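Local coordinates for protein endoglucanase FnCel5A (Fervidobacterium nodosum, PDB 3NCO) that probably hydrolyses internal beta-1,4-glucosidic bonds of cellulose as a glycoside hydrolase family 5 enzyme with a TIM-barrel fold, at residues 28-33 / 40-45; 208-213 / 265-270; 278-283 / 288-293. One frame throughout, in Å; residues are numbered along the deposited sequence.

Contact 1 (28-33 / 40-45)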
loop_
_atom_site.group_PDB
_atom_site.type_symbol
_atom_site.label_atom_id
_atom_site.label_comp_id
_atom_site.label_asym_id
_atom_site.label_seq_id
_atom_site.Cartn_x
_atom_site.Cartn_y
_atom_site.Cartn_z
ATOM N N ASN A 28 -6.982 -7.168 -4.446
ATOM C CA ASN A 28 -7.440 -8.413 -5.054
ATOM C C ASN A 28 -8.032 -8.213 -6.433
ATOM O O ASN A 28 -8.787 -9.077 -6.888
ATOM C CB ASN A 28 -8.483 -9.108 -4.144
ATOM C CG ASN A 28 -7.845 -9.954 -3.046
ATOM O OD1 ASN A 28 -7.033 -9.480 -2.281
ATOM N ND2 ASN A 28 -8.271 -11.200 -2.941
ATOM N N ALA A 29 -7.701 -7.078 -7.073
ATOM C CA ALA A 29 -8.267 -6.717 -8.356
ATOM C C ALA A 29 -7.157 -6.578 -9.421
ATOM O O ALA A 29 -6.854 -7.553 -10.122
ATOM C CB ALA A 29 -9.115 -5.418 -8.266
ATOM N N LEU A 30 -6.562 -5.381 -9.580
ATOM C CA LEU A 30 -5.604 -5.200 -10.664
ATOM C C LEU A 30 -4.258 -5.882 -10.383
ATOM O O LEU A 30 -3.409 -5.875 -11.301
ATOM C CB LEU A 30 -5.329 -3.722 -10.936
ATOM C CG LEU A 30 -6.493 -3.080 -11.714
ATOM C CD1 LEU A 30 -6.526 -1.536 -11.461
ATOM C CD2 LEU A 30 -6.453 -3.437 -13.244
ATOM N N GLU A 31 -4.028 -6.383 -9.179
ATOM C CA GLU A 31 -2.799 -7.173 -8.926
ATOM C C GLU A 31 -3.016 -8.679 -9.104
ATOM O O GLU A 31 -2.078 -9.467 -8.870
ATOM C CB GLU A 31 -2.077 -6.881 -7.558
ATOM C CG GLU A 31 -2.699 -7.541 -6.329
ATOM C CD GLU A 31 -4.020 -6.996 -5.861
ATOM O OE1 GLU A 31 -4.818 -6.411 -6.629
ATOM O OE2 GLU A 31 -4.317 -7.178 -4.655
ATOM N N ALA A 32 -4.263 -9.079 -9.424
ATOM C CA ALA A 32 -4.512 -10.451 -9.892
ATOM C C ALA A 32 -3.843 -10.642 -11.239
ATOM O O ALA A 32 -3.428 -9.692 -11.869
ATOM C CB ALA A 32 -6.026 -10.728 -9.913
ATOM N N PRO A 33 -3.657 -11.891 -11.699
ATOM C CA PRO A 33 -3.041 -12.001 -13.029
ATOM C C PRO A 33 -3.862 -11.303 -14.123
ATOM O O PRO A 33 -3.312 -10.752 -15.093
ATOM C CB PRO A 33 -3.018 -13.517 -13.287
ATOM C CG PRO A 33 -3.078 -14.144 -11.900
ATOM C CD PRO A 33 -3.928 -13.196 -11.071
ATOM N N VAL A 40 -12.561 -10.183 -7.601
ATOM C CA VAL A 40 -12.803 -8.752 -7.408
ATOM C C VAL A 40 -12.593 -8.007 -8.703
ATOM O O VAL A 40 -11.607 -8.227 -9.424
ATOM C CB VAL A 40 -11.889 -8.170 -6.350
ATOM C CG1 VAL A 40 -12.271 -6.712 -6.076
ATOM C CG2 VAL A 40 -11.996 -8.972 -5.052
ATOM N N TYR A 41 -13.530 -7.111 -9.027
ATOM C CA TYR A 41 -13.390 -6.349 -10.263
ATOM C C TYR A 41 -13.831 -4.957 -9.873
ATOM O O TYR A 41 -14.931 -4.803 -9.305
ATOM C CB TYR A 41 -14.292 -6.906 -11.380
ATOM C CG TYR A 41 -14.153 -6.083 -12.643
ATOM C CD1 TYR A 41 -13.058 -6.272 -13.460
ATOM C CD2 TYR A 41 -15.104 -5.092 -12.983
ATOM C CE1 TYR A 41 -12.869 -5.504 -14.624
ATOM C CE2 TYR A 41 -14.911 -4.287 -14.127
ATOM C CZ TYR A 41 -13.789 -4.512 -14.924
ATOM O OH TYR A 41 -13.586 -3.768 -16.076
ATOM N N ILE A 42 -13.005 -3.952 -10.162
ATOM C CA ILE A 42 -13.293 -2.585 -9.680
ATOM C C ILE A 42 -14.446 -1.923 -10.446
ATOM O O ILE A 42 -14.362 -1.675 -11.639
ATOM C CB ILE A 42 -12.021 -1.694 -9.683
ATOM C CG1 ILE A 42 -10.894 -2.386 -8.865
ATOM C CG2 ILE A 42 -12.382 -0.262 -9.145
ATOM C CD1 ILE A 42 -9.555 -1.758 -8.966
ATOM N N GLU A 43 -15.513 -1.660 -9.719
ATOM C CA GLU A 43 -16.672 -0.955 -10.251
ATOM C C GLU A 43 -16.471 0.523 -10.031
ATOM O O GLU A 43 -15.941 0.942 -9.005
ATOM C CB GLU A 43 -17.992 -1.456 -9.559
ATOM C CG GLU A 43 -18.248 -2.989 -9.782
ATOM C CD GLU A 43 -19.525 -3.597 -9.044
ATOM O OE1 GLU A 43 -20.466 -2.795 -8.687
ATOM O OE2 GLU A 43 -19.636 -4.892 -8.855
ATOM N N ASP A 44 -16.918 1.343 -10.994
ATOM C CA ASP A 44 -16.758 2.795 -10.828
ATOM C C ASP A 44 -17.443 3.257 -9.560
ATOM O O ASP A 44 -16.975 4.214 -8.908
ATOM C CB ASP A 44 -17.423 3.516 -12.014
ATOM C CG ASP A 44 -16.613 3.413 -13.305
ATOM O OD1 ASP A 44 -15.556 2.731 -13.321
ATOM O OD2 ASP A 44 -17.080 4.042 -14.320
ATOM N N GLU A 45 -18.575 2.633 -9.219
ATOM C CA GLU A 45 -19.357 3.041 -8.015
ATOM C C GLU A 45 -18.542 2.868 -6.723
ATOM O O GLU A 45 -18.800 3.523 -5.740
ATOM C CB GLU A 45 -20.688 2.278 -7.877
ATOM C CG GLU A 45 -20.438 0.779 -7.527
ATOM C CD GLU A 45 -21.669 -0.124 -7.545
ATOM O OE1 GLU A 45 -22.233 -0.425 -6.443
ATOM O OE2 GLU A 45 -22.084 -0.548 -8.677
HETATM O O HOH W 1 -9.701 -10.207 -9.178
#
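Asn28 and Ala29, which meet Val40 and Ile42, turn their backbone N-H groups onto the flat carboxylate of Glu31. Asn28 N donates to OE2 of Glu31 at 2.7 Å, on the syn side and a little out of plane, while Ala29 N reaches the other oxygen, OE1, from above the carboxylate plane. A type I beta turn from Ala29 to Ala32, closed by Ala32 N to Ala29 O, brings the carboxylate back to these N-H groups. Both segments belong to the connection from strand 22-25 to helix 44-53, the first beta-alpha connection of the TIM barrel, and Asn28, Ala29 and Leu30 pack on 40-45. The methyl of Ala29 packs against Ile42, with CB 3.6 Å from CG1. CD1 of Ile42 reaches further, to 3.9 Å from CD1 of Leu30, and the two side chains cross at about a right angle. CG1 of Ile42 stands anti to the carbonyl carbon (chi1 -55°) and the chain runs on extended, which carries CD1 past Ala29 to the leucine. Val40 lies against the peptide carbonyl of Asn28: CB is 3.3 Å from Asn28 O, and CG2 touches CB of Asn28. Farther out, Glu35 accepts from Ile42 N and Arg83 donates to Ile42 O, while Arg63 binds Glu31 O. Between the two segments, water 1 donates to Asn28 O at 2.7 Å and to Val40 O at 2.8 Å. Two carbonyls cannot bond each other, so the water supplies both protons, and aliphatic packing joins the segments beside this one bridge.

Contact 2 (208-213 / 265-270)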
loop_
_atom_site.group_PDB
_atom_site.type_symbol
_atom_site.label_atom_id
_atom_site.label_comp_id
_atom_site.label_asym_id
_atom_site.label_seq_id
_atom_site.Cartn_x
_atom_site.Cartn_y
_atom_site.Cartn_z
ATOM N N PHE A 208 1.477 -11.618 13.703
ATOM C CA PHE A 208 1.140 -12.265 12.435
ATOM C C PHE A 208 0.276 -13.499 12.662
ATOM O O PHE A 208 -0.609 -13.786 11.835
ATOM C CB PHE A 208 2.415 -12.641 11.680
ATOM C CG PHE A 208 2.223 -12.846 10.227
ATOM C CD1 PHE A 208 2.258 -11.753 9.366
ATOM C CD2 PHE A 208 2.066 -14.134 9.686
ATOM C CE1 PHE A 208 2.100 -11.912 7.991
ATOM C CE2 PHE A 208 1.924 -14.300 8.267
ATOM C CZ PHE A 208 1.946 -13.178 7.448
ATOM N N ASN A 209 0.483 -14.182 13.805
ATOM C CA ASN A 209 -0.352 -15.354 14.085
ATOM C C ASN A 209 -1.775 -14.959 14.475
ATOM O O ASN A 209 -2.683 -15.814 14.498
ATOM C CB ASN A 209 0.313 -16.335 15.085
ATOM C CG ASN A 209 0.367 -15.796 16.522
ATOM O OD1 ASN A 209 0.058 -14.620 16.787
ATOM N ND2 ASN A 209 0.828 -16.640 17.443
ATOM N N PHE A 210 -1.976 -13.660 14.756
ATOM C CA PHE A 210 -3.330 -13.146 14.931
ATOM C C PHE A 210 -3.934 -12.679 13.607
ATOM O O PHE A 210 -5.043 -13.092 13.238
ATOM C CB PHE A 210 -3.421 -12.021 15.970
ATOM C CG PHE A 210 -4.779 -11.353 15.975
ATOM C CD1 PHE A 210 -5.899 -12.030 16.477
ATOM C CD2 PHE A 210 -4.970 -10.113 15.391
ATOM C CE1 PHE A 210 -7.159 -11.459 16.419
ATOM C CE2 PHE A 210 -6.232 -9.523 15.311
ATOM C CZ PHE A 210 -7.329 -10.190 15.831
ATOM N N THR A 211 -3.221 -11.815 12.869
ATOM C CA THR A 211 -3.845 -11.206 11.696
ATOM C C THR A 211 -3.959 -12.209 10.544
ATOM O O THR A 211 -4.775 -12.014 9.626
ATOM C CB THR A 211 -3.032 -10.009 11.174
ATOM O OG1 THR A 211 -1.740 -10.476 10.725
ATOM C CG2 THR A 211 -2.922 -8.875 12.275
ATOM N N HIS A 212 -3.140 -13.274 10.574
ATOM C CA HIS A 212 -3.177 -14.235 9.457
ATOM C C HIS A 212 -3.603 -15.621 9.895
ATOM O O HIS A 212 -3.401 -16.581 9.142
ATOM C CB HIS A 212 -1.833 -14.297 8.703
ATOM C CG HIS A 212 -1.546 -13.068 7.927
ATOM N ND1 HIS A 212 -1.411 -13.053 6.548
ATOM C CD2 HIS A 212 -1.434 -11.783 8.339
ATOM C CE1 HIS A 212 -1.217 -11.802 6.149
ATOM N NE2 HIS A 212 -1.224 -11.016 7.214
ATOM N N GLN A 213 -4.239 -15.744 11.070
ATOM C CA GLN A 213 -4.732 -17.068 11.489
ATOM C C GLN A 213 -5.728 -17.583 10.456
ATOM O O GLN A 213 -6.575 -16.831 9.916
ATOM C CB GLN A 213 -5.364 -17.008 12.868
ATOM C CG GLN A 213 -6.612 -16.153 12.918
ATOM C CD GLN A 213 -7.063 -15.956 14.350
ATOM O OE1 GLN A 213 -7.586 -16.883 14.973
ATOM N NE2 GLN A 213 -6.798 -14.765 14.912
ATOM N N SER A 265 -10.496 -12.357 8.115
ATOM C CA SER A 265 -11.845 -12.654 8.672
ATOM C C SER A 265 -11.970 -13.973 9.431
ATOM O O SER A 265 -12.982 -14.197 10.098
ATOM C CB SER A 265 -12.904 -12.597 7.568
ATOM O OG SER A 265 -12.561 -13.552 6.551
ATOM N N LYS A 266 -10.964 -14.834 9.373
ATOM C CA LYS A 266 -11.009 -16.026 10.246
ATOM C C LYS A 266 -10.701 -15.745 11.736
ATOM O O LYS A 266 -10.988 -16.590 12.606
ATOM C CB LYS A 266 -10.190 -17.189 9.668
ATOM C CG LYS A 266 -10.780 -17.725 8.365
ATOM C CD LYS A 266 -10.117 -19.071 8.047
ATOM C CE LYS A 266 -10.541 -19.657 6.696
ATOM N NZ LYS A 266 -9.652 -20.836 6.358
ATOM N N ALA A 267 -10.150 -14.559 12.017
ATOM C CA ALA A 267 -10.029 -14.009 13.363
ATOM C C ALA A 267 -11.423 -13.624 13.878
ATOM O O ALA A 267 -12.319 -13.216 13.105
ATOM C CB ALA A 267 -9.096 -12.761 13.345
ATOM N N ASP A 268 -11.639 -13.740 15.187
ATOM C CA ASP A 268 -12.975 -13.419 15.685
ATOM C C ASP A 268 -13.225 -11.905 15.553
ATOM O O ASP A 268 -12.292 -11.105 15.662
ATOM C CB ASP A 268 -13.152 -13.902 17.119
ATOM C CG ASP A 268 -12.406 -13.029 18.118
ATOM O OD1 ASP A 268 -11.218 -13.323 18.377
ATOM O OD2 ASP A 268 -13.030 -12.077 18.658
HETATM N N MSE A 269 -14.480 -11.508 15.339
HETATM C CA MSE A 269 -14.746 -10.123 14.961
HETATM C C MSE A 269 -14.336 -9.109 16.054
HETATM O O MSE A 269 -13.785 -8.032 15.737
HETATM C CB MSE A 269 -16.200 -9.926 14.535
HETATM C CG MSE A 269 -16.567 -8.523 14.110
HETATM SE SE MSE A 269 -15.510 -8.011 12.539
HETATM C CE MSE A 269 -16.516 -8.994 11.145
ATOM N N GLU A 270 -14.661 -9.408 17.311
ATOM C CA GLU A 270 -14.316 -8.419 18.361
ATOM C C GLU A 270 -12.821 -8.180 18.415
ATOM O O GLU A 270 -12.397 -7.017 18.461
ATOM C CB GLU A 270 -14.904 -8.700 19.748
ATOM C CG GLU A 270 -14.622 -7.480 20.720
ATOM C CD GLU A 270 -15.679 -7.225 21.805
ATOM O OE1 GLU A 270 -15.584 -6.150 22.498
ATOM O OE2 GLU A 270 -16.590 -8.079 21.968
HETATM O O HOH W 2 -10.614 -17.355 15.284
#
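Van der Waals packing between Ala267 and the pair Phe210 and Gln213 makes up most of this contact. The methyl of Ala267 points at 208-213, its CB 3.9 Å from CE1 of Phe210 and 3.4 Å from NE2 of Gln213. CA and CB of Ala267 both lie over one face of the Gln213 amide, with CA 3.7 Å from CD. Phe210 has CG anti to its own N (chi1 171°), which swings the ring out from helix 208-211 to the alanine; Trp228 and Trp275 meet the same ring obliquely. At the margin, CB of Lys266 rests 3.6 Å from Gln213 O, and the extended lysine carries NZ away to Gly214 O.

In the TIM barrel of this family 5 enzyme, both segments belong to connections that follow barrel strands: 208-213 comes after strand 198-204, whereas the segment 265-270 leads from strand 256-261 into helix 269-285. Asp268 is the N-cap of that helix, its carboxylate also bonded to Ser271 OG.

Hydrogen bonds fix the glutamine. NE2 donates to Phe210 O at 2.9 Å with an N-H...O angle of 160°, arriving on a lone pair in the carbonyl plane, and the acceptor lies close to the amide plane. That fixes the amide's rotation, and OE1 accepts from Val226 N. A leucine in place of Gln213 would probably leave Phe210 O and Val226 N without these side-chain partners.

Water 2 is a further, less certain partner, near enough to donate to OE1 of Gln213 (3.1 Å) and to Lys266 O (2.8 Å), although it has more acceptors around it than protons to give.

Contact 3 (278-283 / 288-293)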
loop_
_atom_site.group_PDB
_atom_site.type_symbol
_atom_site.label_atom_id
_atom_site.label_comp_id
_atom_site.label_asym_id
_atom_site.label_seq_id
_atom_site.Cartn_x
_atom_site.Cartn_y
_atom_site.Cartn_z
ATOM N N THR A 278 -6.857 -0.052 17.486
ATOM C CA THR A 278 -5.622 0.249 18.203
ATOM C C THR A 278 -4.510 0.630 17.216
ATOM O O THR A 278 -3.810 1.607 17.398
ATOM C CB THR A 278 -5.189 -0.969 19.043
ATOM O OG1 THR A 278 -6.161 -1.197 20.069
ATOM C CG2 THR A 278 -3.836 -0.772 19.692
ATOM N N VAL A 279 -4.387 -0.132 16.149
ATOM C CA VAL A 279 -3.402 0.209 15.105
ATOM C C VAL A 279 -3.700 1.585 14.518
ATOM O O VAL A 279 -2.794 2.424 14.402
ATOM C CB VAL A 279 -3.353 -0.877 14.002
ATOM C CG1 VAL A 279 -2.502 -0.378 12.891
ATOM C CG2 VAL A 279 -2.761 -2.179 14.574
ATOM N N ARG A 280 -4.957 1.842 14.160
ATOM C CA ARG A 280 -5.322 3.166 13.640
ATOM C C ARG A 280 -4.950 4.314 14.627
ATOM O O ARG A 280 -4.354 5.312 14.241
ATOM C CB ARG A 280 -6.805 3.253 13.283
ATOM C CG ARG A 280 -7.147 4.690 12.853
ATOM C CD ARG A 280 -8.633 4.934 12.721
ATOM N NE ARG A 280 -9.361 4.663 13.955
ATOM C CZ ARG A 280 -9.465 5.519 14.941
ATOM N NH1 ARG A 280 -10.166 5.228 16.027
ATOM N NH2 ARG A 280 -8.890 6.698 14.822
ATOM N N ARG A 281 -5.327 4.171 15.904
ATOM C CA ARG A 281 -5.037 5.224 16.890
ATOM C C ARG A 281 -3.547 5.452 17.059
ATOM O O ARG A 281 -3.120 6.596 17.241
ATOM C CB ARG A 281 -5.591 4.828 18.256
ATOM C CG ARG A 281 -7.109 4.790 18.308
ATOM C CD ARG A 281 -7.645 4.554 19.775
ATOM N NE ARG A 281 -6.792 3.647 20.586
ATOM C CZ ARG A 281 -7.159 2.459 21.123
ATOM N NH1 ARG A 281 -8.381 1.965 20.955
ATOM N NH2 ARG A 281 -6.278 1.747 21.841
ATOM N N ILE A 282 -2.759 4.375 17.055
ATOM C CA ILE A 282 -1.316 4.514 17.280
ATOM C C ILE A 282 -0.626 5.093 16.033
ATOM O O ILE A 282 0.301 5.911 16.149
ATOM C CB ILE A 282 -0.676 3.184 17.734
ATOM C CG1 ILE A 282 -1.224 2.813 19.131
ATOM C CG2 ILE A 282 0.880 3.257 17.712
ATOM C CD1 ILE A 282 -0.759 1.439 19.665
ATOM N N ALA A 283 -1.116 4.728 14.849
ATOM C CA ALA A 283 -0.612 5.395 13.637
ATOM C C ALA A 283 -0.944 6.897 13.702
ATOM O O ALA A 283 -0.097 7.727 13.384
ATOM C CB ALA A 283 -1.206 4.747 12.338
ATOM N N PHE A 288 1.433 9.151 11.314
ATOM C CA PHE A 288 1.475 8.313 10.108
ATOM C C PHE A 288 0.139 8.395 9.366
ATOM O O PHE A 288 -0.921 8.284 9.965
ATOM C CB PHE A 288 1.697 6.834 10.446
ATOM C CG PHE A 288 2.967 6.545 11.211
ATOM C CD1 PHE A 288 4.002 7.469 11.287
ATOM C CD2 PHE A 288 3.138 5.285 11.834
ATOM C CE1 PHE A 288 5.146 7.162 12.008
ATOM C CE2 PHE A 288 4.311 4.941 12.541
ATOM C CZ PHE A 288 5.329 5.903 12.606
ATOM N N SER A 289 0.185 8.594 8.059
ATOM C CA SER A 289 -1.016 8.355 7.276
ATOM C C SER A 289 -1.233 6.848 7.186
ATOM O O SER A 289 -0.400 6.076 7.626
ATOM C CB SER A 289 -0.884 8.954 5.923
ATOM O OG SER A 289 0.163 8.286 5.259
ATOM N N LEU A 290 -2.390 6.421 6.679
ATOM C CA LEU A 290 -2.653 4.951 6.748
ATOM C C LEU A 290 -3.702 4.536 5.729
ATOM O O LEU A 290 -4.597 5.339 5.399
ATOM C CB LEU A 290 -3.079 4.566 8.173
ATOM C CG LEU A 290 -4.304 5.348 8.647
ATOM C CD1 LEU A 290 -5.575 4.532 8.432
ATOM C CD2 LEU A 290 -4.194 5.772 10.105
ATOM N N ALA A 291 -3.580 3.279 5.270
ATOM C CA ALA A 291 -4.527 2.636 4.316
ATOM C C ALA A 291 -4.857 1.222 4.884
ATOM O O ALA A 291 -3.955 0.388 5.119
ATOM C CB ALA A 291 -3.878 2.510 2.908
ATOM N N TYR A 292 -6.131 0.965 5.183
ATOM C CA TYR A 292 -6.496 -0.357 5.638
ATOM C C TYR A 292 -6.476 -1.353 4.470
ATOM O O TYR A 292 -6.904 -1.012 3.388
ATOM C CB TYR A 292 -7.901 -0.258 6.332
ATOM C CG TYR A 292 -8.467 -1.586 6.746
ATOM C CD1 TYR A 292 -8.183 -2.125 8.014
ATOM C CD2 TYR A 292 -9.307 -2.306 5.892
ATOM C CE1 TYR A 292 -8.663 -3.346 8.368
ATOM C CE2 TYR A 292 -9.829 -3.530 6.273
ATOM C CZ TYR A 292 -9.484 -4.044 7.525
ATOM O OH TYR A 292 -9.967 -5.286 7.909
ATOM N N TRP A 293 -6.034 -2.580 4.719
ATOM C CA TRP A 293 -6.116 -3.682 3.748
ATOM C C TRP A 293 -7.336 -4.536 4.177
ATOM O O TRP A 293 -7.259 -5.181 5.228
ATOM C CB TRP A 293 -4.834 -4.548 3.859
ATOM C CG TRP A 293 -4.885 -5.643 2.861
ATOM C CD1 TRP A 293 -5.403 -6.920 3.025
ATOM C CD2 TRP A 293 -4.493 -5.535 1.492
ATOM N NE1 TRP A 293 -5.320 -7.627 1.816
ATOM C CE2 TRP A 293 -4.755 -6.800 0.873
ATOM C CE3 TRP A 293 -3.908 -4.521 0.738
ATOM C CZ2 TRP A 293 -4.507 -7.027 -0.468
ATOM C CZ3 TRP A 293 -3.619 -4.763 -0.597
ATOM C CH2 TRP A 293 -3.933 -6.012 -1.189
#
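A helix-to-strand contact within one beta-alpha-beta unit of the TIM barrel, this pairing sets the last turns of helix 269-285 against strand 289-292, the eighth and final strand of the closed barrel. The chain has only a short turn between them, and the contact is buried throughout. Strand 289-292 lies between strands 256-261 and 22-25 and so completes the ring: Ser289 and Ala291 make backbone bonds with the former, Leu290 with Gly21 and Gly23 on the other flank.

Leu290 is the strand residue that packs outward on the helix. Its CD2 lies 3.9 Å from CB of Ala283 and 4.2 Å from CG of Arg280, one helical turn earlier, so the branch fits between the two. The first torsion (chi1 57°) sets CG between the backbone N and the carbonyl carbon, on the helix side, and the second, away from a staggered value at 97°, turns CD2 to Ala283 and Arg280. Of the Arg280 side chain, CG makes the contact, and the backbone O of the same residue is also near CD2. Beyond CG the arginine bends at chi3 and takes the guanidinium elsewhere, where NH2 forms a salt bridge with Glu284 and NE bonds to Ser316 O.

Phe288, in the second segment, is tied to the same alanine twice. Its CB sits 4.0 Å from CB of Ala283, and its side chain also touches Ile256 of strand 256-261. The second tie is a main-chain bond across the turn: Phe288 N donates to Ala283 O at 2.9 Å with an N-H...O angle of 153°, the donor tilted out of the carbonyl plane.

All three contacts belong to one TIM barrel, arranged in series along the chain. Contact 3 joins the eighth strand to the helix that precedes it in the barrel wall, while contacts 1 and 2 lie in connections at the C-terminal ends of strands, the side where TIM-barrel enzymes have their active sites. Contacts 2 and 3 share helix 269-285, near its start and toward its end, with centres about 17 Å apart. Contacts 1 and 3 have centres about 23 Å apart yet touch at their extremities: OE2 of Glu31 packs 3.7 Å from CH2 of Trp293. Contacts 1 and 2 do not touch, their nearest atoms being about 11 Å apart.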